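Long-range contact in urea carboxylase (Thermus thermophilus, PDB 3OEP), which is of uncertain function, a KipI-KipA homologue with cyclophilin-like domains that may bind ATP and act as a hydrolase: residues 432-437 and 464-469. Residues are numbered along the deposited sequence; the frame is centred on the assembly and turned at random.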
# COMPACT_ATOMS: atom_id res chain seq x y z
N GLY A 432 1.21 -18.87 13.71
CA GLY A 432 1.87 -17.76 13.05
C GLY A 432 3.27 -17.54 13.56
O GLY A 432 3.86 -18.42 14.21
N GLY A 433 3.82 -16.37 13.27
CA GLY A 433 5.17 -16.04 13.70
C GLY A 433 5.54 -14.61 13.41
O GLY A 433 4.76 -13.87 12.80
N GLU A 434 6.72 -14.22 13.85
CA GLU A 434 7.24 -12.88 13.63
C GLU A 434 8.76 -12.92 13.54
O GLU A 434 9.41 -13.70 14.24
CB GLU A 434 6.81 -11.95 14.76
CG GLU A 434 7.17 -10.49 14.52
CD GLU A 434 6.62 -9.56 15.58
OE1 GLU A 434 6.29 -10.03 16.69
OE2 GLU A 434 6.54 -8.34 15.31
N GLY A 435 9.31 -12.08 12.67
CA GLY A 435 10.76 -11.96 12.49
C GLY A 435 11.09 -10.57 11.99
O GLY A 435 10.25 -9.67 12.06
N LEU A 436 12.30 -10.37 11.47
CA LEU A 436 12.67 -9.08 10.87
C LEU A 436 11.73 -8.78 9.71
O LEU A 436 11.26 -9.69 9.02
CB LEU A 436 14.11 -9.07 10.35
CG LEU A 436 15.26 -8.74 11.31
CD1 LEU A 436 16.58 -8.85 10.56
CD2 LEU A 436 15.11 -7.36 11.93
N SER A 437 11.45 -7.50 9.50
CA SER A 437 10.55 -7.09 8.44
C SER A 437 11.13 -7.46 7.08
O SER A 437 12.34 -7.31 6.84
CB SER A 437 10.28 -5.58 8.48
OG SER A 437 9.48 -5.26 9.61
N GLY A 464 6.70 -5.99 6.37
CA GLY A 464 6.04 -6.58 7.53
C GLY A 464 6.86 -7.70 8.13
O GLY A 464 7.51 -8.46 7.41
N GLY A 465 6.83 -7.80 9.46
CA GLY A 465 7.56 -8.83 10.19
C GLY A 465 6.76 -10.09 10.51
O GLY A 465 7.33 -11.12 10.92
N TYR A 466 5.45 -10.04 10.34
CA TYR A 466 4.63 -11.21 10.63
C TYR A 466 4.76 -12.23 9.51
O TYR A 466 4.99 -11.87 8.34
CB TYR A 466 3.16 -10.84 10.85
CG TYR A 466 2.93 -10.00 12.09
CD1 TYR A 466 3.51 -10.35 13.31
CD2 TYR A 466 2.13 -8.87 12.05
CE1 TYR A 466 3.29 -9.59 14.45
CE2 TYR A 466 1.91 -8.10 13.18
CZ TYR A 466 2.49 -8.47 14.38
OH TYR A 466 2.28 -7.70 15.51
N ALA A 467 4.64 -13.50 9.88
CA ALA A 467 4.81 -14.61 8.96
C ALA A 467 3.72 -14.65 7.90
O ALA A 467 2.55 -14.34 8.18
CB ALA A 467 4.82 -15.93 9.73
N LYS A 468 4.13 -15.01 6.69
CA LYS A 468 3.21 -15.29 5.60
C LYS A 468 3.39 -16.75 5.19
O LYS A 468 4.21 -17.07 4.33
CB LYS A 468 3.48 -14.34 4.42
CG LYS A 468 3.01 -12.90 4.65
CD LYS A 468 4.06 -12.05 5.37
CE LYS A 468 3.53 -10.65 5.72
NZ LYS A 468 4.38 -9.87 6.70
N PRO A 469 2.63 -17.67 5.83
CA PRO A 469 2.80 -19.09 5.48
C PRO A 469 2.20 -19.47 4.13
O PRO A 469 2.56 -20.50 3.56
CB PRO A 469 2.08 -19.82 6.62
CG PRO A 469 1.11 -18.83 7.16
CD PRO A 469 1.79 -17.50 7.03
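Two backbone hydrogen bonds join Gly433-Gly435 to Gly465-Ala467 as a short antiparallel bridge in the cyclophilin-like carboxyltransferase A and B region. Gly435 N donates to Gly465 O at 2.8 Å and Ala467 N to Gly433 O at 2.9 Å; the second strand turns a corner at Tyr466. Between these bonds Glu434 and Tyr466 form a non-hydrogen-bonded pair, with their CA atoms 4.3 Å apart. Each of the two carbonyl oxygens also receives a CA-H...O contact, Gly465 O from Glu434 CA and Gly433 O from Tyr466 CA. In one of its two conformers Lys468 folds back, and its NZ donates to Tyr466 O at 2.7 Å and to Gln446 on the adjoining strand.

On the face carrying Glu434 and Tyr466, the two side chains run side by side. With CG anti to the backbone N (chi1 -173°), the extended glutamate passes along the ring's CD1-CE1 side, and its carboxylate, inclined 42° to the ring, brings CD within 3.5 Å of Tyr466 CE1. Glu434 OE1 is salt-bridged to Arg137, while Pro448 and Pro449 also touch the tyrosine. An alanine in place of Tyr466 would remove the ring and probably leave the glutamate's CB and CG without their aromatic neighbour and its carboxylate freer to turn, though still paired with Arg137. Farther along, Ser437 CA makes a CA-H...O contact with Gly464 O (3.5 Å), and at the other end the methyl carbon Ala467 CB rests 3.7 Å from both Gly433 N and Gly433 O.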